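Local coordinates for protein carbohydrate esterase family 2 (CE2) (Chaetomium olivicolor, PDB 4XVH) that probably removes acetyl groups from xylan or related plant polysaccharides, joining an esterase domain to a beta-sandwich carbohydrate-binding domain, at residues A[33-47]-A[77-91]. Residues are numbered along the deposited sequence; the frame is centred on the assembly and turned at random.
Sequences IGIASVSGTNSVDLV and VVLRRRSEPAYGSIF. With PEU (2,5,8,11,14,17,20,23,26,29,32,35,38,41,44,47,50,53,56,59,62,65,68,71,74,77,80-heptacosaoxadooctacontan-82-ol), chain C.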
ATOM      1  N   ILE A  33      -5.058  16.075  16.235  1.00 29.48           N
ATOM      2  CA  ILE A  33      -5.884  15.336  15.288  1.00 28.33           C
ATOM      3  C   ILE A  33      -6.875  14.518  16.072  1.00 28.53           C
ATOM      4  O   ILE A  33      -6.529  13.486  16.603  1.00 28.28           O
ATOM      5  CB  ILE A  33      -5.050  14.428  14.396  1.00 26.04           C
ATOM      6  CG1 ILE A  33      -3.956  15.232  13.709  1.00 23.38           C
ATOM      7  CG2 ILE A  33      -5.940  13.738  13.379  1.00 27.00           C
ATOM      8  CD1 ILE A  33      -2.874  14.376  13.121  1.00 20.49           C
ATOM      9  N   GLY A  34      -8.108  15.006  16.175  1.00 30.07           N
ATOM     10  CA  GLY A  34      -9.113  14.300  16.938  1.00 31.33           C
ATOM     11  C   GLY A  34      -9.380  12.911  16.375  1.00 29.51           C
ATOM     12  O   GLY A  34      -9.236  12.670  15.190  1.00 27.55           O
ATOM     13  N   ILE A  35      -9.776  11.997  17.245  1.00 30.05           N
ATOM     14  CA  ILE A  35     -10.142  10.655  16.835  1.00 29.66           C
ATOM     15  C   ILE A  35     -11.568  10.378  17.273  1.00 31.74           C
ATOM     16  O   ILE A  35     -11.885  10.445  18.455  1.00 33.11           O
ATOM     17  CB  ILE A  35      -9.184   9.608  17.425  1.00 30.38           C
ATOM     18  CG1 ILE A  35      -7.801   9.769  16.769  1.00 30.85           C
ATOM     19  CG2 ILE A  35      -9.741   8.184  17.250  1.00 29.36           C
ATOM     20  CD1 ILE A  35      -6.799   8.707  17.147  1.00 31.74           C
ATOM     21  N   ALA A  36     -12.422  10.081  16.306  1.00 31.30           N
ATOM     22  CA  ALA A  36     -13.815   9.809  16.591  1.00 34.38           C
ATOM     23  C   ALA A  36     -13.940   8.430  17.219  1.00 34.25           C
ATOM     24  O   ALA A  36     -14.600   8.260  18.230  1.00 34.57           O
ATOM     25  CB  ALA A  36     -14.651   9.920  15.317  1.00 34.33           C
ATOM     26  N   SER A  37     -13.262   7.449  16.637  1.00 32.97           N
ATOM     27  CA  SER A  37     -13.281   6.113  17.199  1.00 33.98           C
ATOM     28  C   SER A  37     -12.129   5.314  16.654  1.00 32.80           C
ATOM     29  O   SER A  37     -11.589   5.624  15.588  1.00 30.63           O
ATOM     30  CB  SER A  37     -14.601   5.400  16.882  1.00 35.08           C
ATOM     31  OG  SER A  37     -14.635   4.893  15.557  1.00 33.03           O
ATOM     32  N   VAL A  38     -11.753   4.266  17.366  1.00 33.13           N
ATOM     33  CA  VAL A  38     -10.707   3.416  16.836  1.00 34.24           C
ATOM     34  C   VAL A  38     -11.147   1.971  17.045  1.00 36.04           C
ATOM     35  O   VAL A  38     -11.814   1.657  18.036  1.00 36.52           O
ATOM     36  CB  VAL A  38      -9.329   3.739  17.472  1.00 41.32           C
ATOM     37  CG1 VAL A  38      -9.414   3.779  18.965  1.00 43.96           C
ATOM     38  CG2 VAL A  38      -8.314   2.751  17.044  1.00 40.40           C
ATOM     39  N   SER A  39     -10.877   1.111  16.064  1.00 35.35           N
ATOM     40  CA  SER A  39     -11.172  -0.304  16.244  1.00 36.24           C
ATOM     41  C   SER A  39      -9.934  -1.144  15.971  1.00 32.60           C
ATOM     42  O   SER A  39      -9.089  -0.762  15.150  1.00 29.84           O
ATOM     43  CB  SER A  39     -12.332  -0.752  15.353  1.00 38.67           C
ATOM     44  OG  SER A  39     -12.131  -0.385  14.014  1.00 38.78           O
ATOM     45  N   GLY A  40      -9.840  -2.263  16.691  1.00 32.44           N
ATOM     46  CA  GLY A  40      -8.742  -3.200  16.563  1.00 32.48           C
ATOM     47  C   GLY A  40      -7.414  -2.551  16.871  1.00 31.14           C
ATOM     48  O   GLY A  40      -7.324  -1.698  17.763  1.00 32.10           O
ATOM     49  N   THR A  41      -6.371  -2.939  16.151  1.00 27.40           N
ATOM     50  CA  THR A  41      -5.064  -2.370  16.453  1.00 25.98           C
ATOM     51  C   THR A  41      -4.578  -1.630  15.210  1.00 23.48           C
ATOM     52  O   THR A  41      -4.984  -1.941  14.091  1.00 22.28           O
ATOM     53  CB  THR A  41      -4.018  -3.443  16.910  1.00 25.32           C
ATOM     54  OG1 THR A  41      -3.998  -4.519  15.973  1.00 24.70           O
ATOM     55  CG2 THR A  41      -4.317  -3.988  18.330  1.00 27.90           C
ATOM     56  N   ASN A  42      -3.747  -0.621  15.431  1.00 22.05           N
ATOM     57  CA  ASN A  42      -3.345   0.308  14.378  1.00 21.73           C
ATOM     58  C   ASN A  42      -1.981   0.851  14.705  1.00 21.78           C
ATOM     59  O   ASN A  42      -1.595   0.843  15.877  1.00 21.67           O
ATOM     60  CB  ASN A  42      -4.323   1.488  14.266  1.00 21.28           C
ATOM     61  CG  ASN A  42      -5.732   1.050  14.006  1.00 22.85           C
ATOM     62  OD1 ASN A  42      -6.122   0.834  12.860  1.00 24.04           O
ATOM     63  ND2 ASN A  42      -6.504   0.871  15.076  1.00 22.86           N
ATOM     64  N   SER A  43      -1.266   1.379  13.712  1.00 20.12           N
ATOM     65  CA  SER A  43      -0.137   2.248  14.060  1.00 19.96           C
ATOM     66  C   SER A  43       0.001   3.272  12.965  1.00 19.66           C
ATOM     67  O   SER A  43      -0.407   3.033  11.835  1.00 18.37           O
ATOM     68  CB  SER A  43       1.174   1.478  14.259  1.00 21.00           C
ATOM     69  OG  SER A  43       1.639   0.898  13.063  1.00 20.71           O
ATOM     70  N   VAL A  44       0.547   4.419  13.326  1.00 18.33           N
ATOM     71  CA  VAL A  44       0.684   5.524  12.414  1.00 19.14           C
ATOM     72  C   VAL A  44       2.052   6.116  12.617  1.00 18.68           C
ATOM     73  O   VAL A  44       2.639   5.983  13.716  1.00 18.97           O
ATOM     74  CB  VAL A  44      -0.390   6.644  12.666  1.00 18.30           C
ATOM     75  CG1 VAL A  44      -1.817   6.113  12.503  1.00 18.22           C
ATOM     76  CG2 VAL A  44      -0.189   7.240  14.069  1.00 19.74           C
ATOM     77  N   ASP A  45       2.547   6.761  11.564  1.00 17.86           N
ATOM     78  CA  ASP A  45       3.689   7.672  11.629  1.00 18.92           C
ATOM     79  C   ASP A  45       3.179   9.090  11.762  1.00 19.07           C
ATOM     80  O   ASP A  45       2.340   9.503  10.953  1.00 19.85           O
ATOM     81  CB  ASP A  45       4.536   7.597  10.356  1.00 17.68           C
ATOM     82  CG  ASP A  45       5.481   6.427  10.328  1.00 19.16           C
ATOM     83  OD1 ASP A  45       5.557   5.663  11.322  1.00 19.33           O
ATOM     84  OD2 ASP A  45       6.197   6.302   9.306  1.00 18.84           O
ATOM     85  N   LEU A  46       3.704   9.860  12.706  1.00 18.14           N
ATOM     86  CA  LEU A  46       3.382  11.289  12.763  1.00 17.31           C
ATOM     87  C   LEU A  46       4.662  12.053  12.450  1.00 17.41           C
ATOM     88  O   LEU A  46       5.667  11.898  13.176  1.00 17.77           O
ATOM     89  CB  LEU A  46       2.818  11.665  14.147  1.00 17.35           C
ATOM     90  CG  LEU A  46       2.444  13.145  14.323  1.00 18.95           C
ATOM     91  CD1 LEU A  46       1.162  13.463  13.554  1.00 17.56           C
ATOM     92  CD2 LEU A  46       2.298  13.456  15.806  1.00 20.57           C
ATOM     93  N   VAL A  47       4.667  12.832  11.366  1.00 16.44           N
ATOM     94  CA  VAL A  47       5.880  13.517  10.936  1.00 17.52           C
ATOM     95  C   VAL A  47       5.688  15.024  11.120  1.00 20.69           C
ATOM     96  O   VAL A  47       4.766  15.613  10.559  1.00 20.59           O
ATOM     97  CB  VAL A  47       6.251  13.197   9.467  1.00 17.33           C
ATOM     98  CG1 VAL A  47       7.292  14.184   8.959  1.00 16.56           C
ATOM     99  CG2 VAL A  47       6.768  11.732   9.353  1.00 15.96           C
ATOM    100  N   VAL A  77       2.433  19.131   9.586  1.00 22.21           N
ATOM    101  CA  VAL A  77       2.068  17.853  10.175  1.00 21.23           C
ATOM    102  C   VAL A  77       1.623  16.902   9.066  1.00 21.86           C
ATOM    103  O   VAL A  77       0.745  17.238   8.250  1.00 22.24           O
ATOM    104  CB  VAL A  77       0.938  17.999  11.213  1.00 20.72           C
ATOM    105  CG1 VAL A  77       0.603  16.670  11.801  1.00 20.02           C
ATOM    106  CG2 VAL A  77       1.343  18.993  12.320  1.00 21.15           C
ATOM    107  N   VAL A  78       2.254  15.733   9.029  1.00 20.34           N
ATOM    108  CA  VAL A  78       1.819  14.649   8.135  1.00 20.20           C
ATOM    109  C   VAL A  78       1.619  13.383   8.952  1.00 21.79           C
ATOM    110  O   VAL A  78       2.537  12.925   9.646  1.00 23.43           O
ATOM    111  CB  VAL A  78       2.833  14.391   7.006  1.00 19.03           C
ATOM    112  CG1 VAL A  78       2.418  13.172   6.136  1.00 20.06           C
ATOM    113  CG2 VAL A  78       2.966  15.632   6.139  1.00 19.00           C
ATOM    114  N   LEU A  79       0.399  12.865   8.920  1.00 20.45           N
ATOM    115  CA  LEU A  79       0.049  11.599   9.558  1.00 20.97           C
ATOM    116  C   LEU A  79      -0.202  10.530   8.518  1.00 19.56           C
ATOM    117  O   LEU A  79      -1.035  10.737   7.617  1.00 18.48           O
ATOM    118  CB  LEU A  79      -1.229  11.764  10.403  1.00 23.91           C
ATOM    119  CG  LEU A  79      -1.783  10.510  11.093  1.00 25.40           C
ATOM    120  CD1 LEU A  79      -0.921  10.211  12.300  1.00 26.32           C
ATOM    121  CD2 LEU A  79      -3.247  10.694  11.539  1.00 27.12           C
ATOM    122  N   ARG A  80       0.447   9.379   8.658  1.00 19.26           N
ATOM    123  CA  ARG A  80       0.170   8.274   7.759  1.00 20.02           C
ATOM    124  C   ARG A  80       0.042   6.924   8.453  1.00 20.95           C
ATOM    125  O   ARG A  80       0.849   6.606   9.332  1.00 18.98           O
ATOM    126  CB  ARG A  80       1.250   8.199   6.712  1.00 20.17           C
ATOM    127  CG  ARG A  80       0.990   9.177   5.570  1.00 20.63           C
ATOM    128  CD  ARG A  80       2.013   8.957   4.564  1.00 20.15           C
ATOM    129  NE  ARG A  80       2.024   9.903   3.445  1.00 20.54           N
ATOM    130  CZ  ARG A  80       1.221   9.853   2.385  1.00 20.92           C
ATOM    131  NH1 ARG A  80       0.232   8.974   2.327  1.00 21.45           N
ATOM    132  NH2 ARG A  80       1.389  10.716   1.396  1.00 21.47           N
ATOM    133  N   ARG A  81      -0.971   6.158   8.098  1.00 17.36           N
ATOM    134  CA  ARG A  81      -1.173   4.837   8.618  1.00 18.83           C
ATOM    135  C   ARG A  81      -0.054   3.915   8.178  1.00 18.11           C
ATOM    136  O   ARG A  81       0.212   3.795   7.041  1.00 18.13           O
ATOM    137  CB  ARG A  81      -2.455   4.241   8.078  1.00 20.67           C
ATOM    138  CG  ARG A  81      -3.558   4.012   9.056  1.00 22.75           C
ATOM    139  CD  ARG A  81      -4.827   3.674   8.331  1.00 22.72           C
ATOM    140  NE  ARG A  81      -5.224   2.293   8.224  1.00 22.50           N
ATOM    141  CZ  ARG A  81      -5.456   1.485   9.231  1.00 22.74           C
ATOM    142  NH1 ARG A  81      -5.188   1.857  10.439  1.00 22.72           N
ATOM    143  NH2 ARG A  81      -5.882   0.287   9.012  1.00 22.92           N
ATOM    144  N   ARG A  82       0.499   3.195   9.113  1.00 16.33           N
ATOM    145  CA  ARG A  82       1.514   2.188   8.818  1.00 15.57           C
ATOM    146  C   ARG A  82       0.877   0.830   8.480  1.00 17.46           C
ATOM    147  O   ARG A  82       1.490   0.002   7.791  1.00 15.83           O
ATOM    148  CB  ARG A  82       2.431   1.989  10.044  1.00 16.14           C
ATOM    149  CG  ARG A  82       3.272   3.196  10.424  1.00 16.26           C
ATOM    150  CD  ARG A  82       3.692   3.129  11.873  1.00 17.60           C
ATOM    151  NE  ARG A  82       4.489   1.948  12.209  1.00 17.06           N
ATOM    152  CZ  ARG A  82       5.816   1.850  12.032  1.00 19.41           C
ATOM    153  NH1 ARG A  82       6.521   2.862  11.526  1.00 17.15           N
ATOM    154  NH2 ARG A  82       6.460   0.737  12.400  1.00 20.08           N
ATOM    155  N   SER A  83      -0.321   0.595   9.031  1.00 16.98           N
ATOM    156  CA  SER A  83      -0.909  -0.738   9.096  1.00 16.95           C
ATOM    157  C   SER A  83      -2.149  -0.886   8.227  1.00 17.24           C
ATOM    158  O   SER A  83      -2.505   0.031   7.471  1.00 18.13           O
ATOM    159  CB  SER A  83      -1.260  -1.092  10.558  1.00 16.98           C
ATOM    160  OG  SER A  83      -2.122  -0.112  11.120  1.00 16.76           O
ATOM    161  N   GLU A  84      -2.842  -2.017   8.354  1.00 16.41           N
ATOM    162  CA  GLU A  84      -3.837  -2.388   7.339  1.00 17.77           C
ATOM    163  C   GLU A  84      -5.220  -2.691   7.936  1.00 19.38           C
ATOM    164  O   GLU A  84      -5.350  -2.918   9.138  1.00 19.25           O
ATOM    165  CB  GLU A  84      -3.327  -3.605   6.549  1.00 17.48           C
ATOM    166  CG  GLU A  84      -3.314  -4.890   7.416  1.00 16.85           C
ATOM    167  CD  GLU A  84      -2.831  -6.101   6.634  1.00 16.94           C
ATOM    168  OE1 GLU A  84      -3.545  -6.512   5.675  1.00 16.81           O
ATOM    169  OE2 GLU A  84      -1.732  -6.612   6.967  1.00 16.09           O
ATOM    170  N   PRO A  85      -6.253  -2.706   7.091  1.00 20.61           N
ATOM    171  CA  PRO A  85      -7.614  -2.874   7.608  1.00 22.66           C
ATOM    172  C   PRO A  85      -7.832  -4.162   8.391  1.00 23.98           C
ATOM    173  O   PRO A  85      -8.656  -4.172   9.308  1.00 24.19           O
ATOM    174  CB  PRO A  85      -8.489  -2.875   6.342  1.00 23.72           C
ATOM    175  CG  PRO A  85      -7.607  -2.544   5.209  1.00 21.88           C
ATOM    176  CD  PRO A  85      -6.227  -2.291   5.678  1.00 19.39           C
ATOM    177  N   ALA A  86      -7.089  -5.210   8.057  1.00 22.97           N
ATOM    178  CA  ALA A  86      -7.320  -6.502   8.688  1.00 24.85           C
ATOM    179  C   ALA A  86      -7.106  -6.426  10.196  1.00 25.75           C
ATOM    180  O   ALA A  86      -7.701  -7.202  10.927  1.00 28.12           O
ATOM    181  CB  ALA A  86      -6.402  -7.584   8.096  1.00 23.51           C
ATOM    182  N   TYR A  87      -6.255  -5.502  10.649  1.00 22.71           N
ATOM    183  CA  TYR A  87      -5.946  -5.392  12.077  1.00 23.86           C
ATOM    184  C   TYR A  87      -6.840  -4.368  12.778  1.00 23.26           C
ATOM    185  O   TYR A  87      -7.078  -4.467  13.977  1.00 22.81           O
ATOM    186  CB  TYR A  87      -4.470  -5.031  12.294  1.00 23.92           C
ATOM    187  CG  TYR A  87      -3.524  -6.198  12.078  1.00 26.36           C
ATOM    188  CD1 TYR A  87      -3.271  -7.118  13.095  1.00 28.17           C
ATOM    189  CD2 TYR A  87      -2.912  -6.402  10.838  1.00 27.00           C
ATOM    190  CE1 TYR A  87      -2.420  -8.197  12.886  1.00 28.67           C
ATOM    191  CE2 TYR A  87      -2.049  -7.485  10.627  1.00 27.28           C
ATOM    192  CZ  TYR A  87      -1.810  -8.374  11.654  1.00 28.23           C
ATOM    193  OH  TYR A  87      -0.958  -9.444  11.416  1.00 28.55           O
ATOM    194  N   GLY A  88      -7.311  -3.373  12.025  1.00 23.66           N
ATOM    195  CA  GLY A  88      -8.264  -2.394  12.555  1.00 24.87           C
ATOM    196  C   GLY A  88      -8.291  -1.145  11.701  1.00 23.79           C
ATOM    197  O   GLY A  88      -7.690  -1.116  10.633  1.00 23.61           O
ATOM    198  N   SER A  89      -8.968  -0.109  12.162  1.00 24.75           N
ATOM    199  CA  SER A  89      -8.921   1.173  11.468  1.00 24.45           C
ATOM    200  C   SER A  89      -9.081   2.342  12.451  1.00 26.26           C
ATOM    201  O   SER A  89      -9.401   2.132  13.613  1.00 26.67           O
ATOM    202  CB  SER A  89      -9.991   1.230  10.378  1.00 23.78           C
ATOM    203  OG  SER A  89     -11.277   1.123  10.940  1.00 25.71           O
ATOM    204  N   ILE A  90      -8.829   3.563  11.979  1.00 25.39           N
ATOM    205  CA  ILE A  90      -9.014   4.758  12.797  1.00 26.39           C
ATOM    206  C   ILE A  90     -10.067   5.658  12.153  1.00 26.38           C
ATOM    207  O   ILE A  90      -9.986   5.948  10.958  1.00 26.77           O
ATOM    208  CB  ILE A  90      -7.695   5.557  12.980  1.00 19.99           C
ATOM    209  CG1 ILE A  90      -6.649   4.677  13.683  1.00 19.83           C
ATOM    210  CG2 ILE A  90      -7.978   6.828  13.787  1.00 20.96           C
ATOM    211  CD1 ILE A  90      -5.187   5.116  13.460  1.00 19.64           C
ATOM    212  N   PHE A  91     -11.080   6.064  12.912  1.00 26.18           N
ATOM    213  CA  PHE A  91     -12.042   7.031  12.374  1.00 27.30           C
ATOM    214  C   PHE A  91     -11.694   8.427  12.890  1.00 27.70           C
ATOM    215  O   PHE A  91     -11.720   8.659  14.104  1.00 29.78           O
ATOM    216  CB  PHE A  91     -13.474   6.650  12.753  1.00 29.46           C
ATOM    217  CG  PHE A  91     -13.983   5.403  12.054  1.00 29.61           C
ATOM    218  CD1 PHE A  91     -13.584   4.136  12.474  1.00 29.35           C
ATOM    219  CD2 PHE A  91     -14.887   5.503  11.000  1.00 30.59           C
ATOM    220  CE1 PHE A  91     -14.070   2.985  11.825  1.00 29.83           C
ATOM    221  CE2 PHE A  91     -15.383   4.363  10.353  1.00 28.79           C
ATOM    222  CZ  PHE A  91     -14.975   3.111  10.773  1.00 28.22           C
TER
HETATM  223  CAA PEU C 402     -10.746  -6.348  13.715  1.00 70.99           C
HETATM  224  OAB PEU C 402     -10.140  -7.650  13.786  1.00 71.77           O
HETATM  225  CAC PEU C 402     -11.112  -8.749  13.587  1.00 72.61           C
HETATM  226  CAD PEU C 402     -10.653 -10.254  13.637  1.00 77.05           C
HETATM  227  OAE PEU C 402     -10.074 -10.641  14.907  1.00 77.29           O
HETATM  228  CAF PEU C 402      -8.836  -9.935  15.237  1.00 77.68           C
HETATM  229  CAG PEU C 402      -7.513 -10.244  14.514  1.00 77.76           C
HETATM  230  OAH PEU C 402      -7.479 -10.157  13.081  1.00 78.01           O
HETATM  231  CAI PEU C 402      -6.119 -10.302  12.585  1.00 77.94           C
HETATM  232  CAJ PEU C 402      -6.056 -10.496  11.065  1.00 78.01           C
HETATM  233  OAK PEU C 402      -4.678 -10.583  10.614  1.00 78.05           O
HETATM  234  CAL PEU C 402      -4.641 -11.199   9.309  1.00 78.01           C
HETATM  235  CAM PEU C 402      -3.238 -11.359   8.735  1.00 77.83           C
HETATM  236  OAN PEU C 402      -3.453 -12.197   7.582  1.00 77.54           O
HETATM  237  CAO PEU C 402      -2.241 -12.603   6.908  1.00 76.89           C
HETATM  238  CAP PEU C 402      -2.795 -13.821   6.197  1.00 76.24           C
HETATM  239  OAQ PEU C 402      -2.087 -14.739   5.328  1.00 75.85           O
HETATM  240  CAR PEU C 402      -0.865 -15.371   5.824  1.00 75.04           C
HETATM  241  CAS PEU C 402       0.476 -14.597   5.873  1.00 73.49           C
HETATM  242  OAT PEU C 402       0.984 -14.179   4.543  1.00 71.07           O
HETATM  243  CAU PEU C 402       0.147 -13.249   3.790  1.00 68.13           C
HETATM  244  CAV PEU C 402       0.762 -12.909   2.416  1.00 65.81           C
HETATM  245  OAW PEU C 402       0.030 -11.964   1.594  1.00 64.62           O
HETATM  246  O   HOH W   1     -11.618  -1.347  11.441  1.00 39.33           O
HETATM  247  O   HOH W   2      -4.570  -1.391  11.305  1.00 20.22           O
HETATM  248  O   HOH W   3      -6.050  -6.446  15.865  1.00 34.87           O
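Between the two layers of strands, Val-44 packs tightly: its CG2 meets Leu-79 CD1 at 3.5 Å while CG1 touches Ile-90 CD1. Leu-46 CD1 continues this apolar row onto Val-77 CG1; Ile-33 CD1 comes from the other layer onto Leu-79 CD2, and within that second sheet Ile-35 CD1 lies against Ile-90 CG2. Beside this core the buried Asn-42 OD1 takes a bond from Arg-81 NH1 (2.8 Å), the amide and guanidinium planes 54° apart, and its ND2 donates to Ser-39 O, coming from the face opposite to Ser-89 N. Arg-81 NH2 also holds Gly-88 O. With an alanine here instead of Asn-42, Arg-81 NH1 would probably lose this acceptor and Ser-39 O its side-chain donor. This is the beta-sandwich, jelly-roll domain: both segments pass from one sheet to the other, 44-47 pairing antiparallel with 77-81 and 37-40 with 88-91. At the Phe-91 end of the second pairing a classic beta bulge sets Ala-36 N and Ser-37 N both on Phe-91 O. At the flank, Arg-82 lies across Asp-45; its chain bends at chi3 (60°), bringing Arg-82 NH1 to the syn side of Asp-45 OD1 at 3.0 Å in a salt bridge, while NH2 pairs with Asp-126. The looser side lies round the exposed Gly-40 and Thr-41, where a water links Thr-41 OG1 (2.8 Å) to Tyr-87 O. There the Tyr-87 ring, its OH bonded to Asn-133, turns one face to polyether oxygen OAK of the bound PEU, 3.8 Å above its plane.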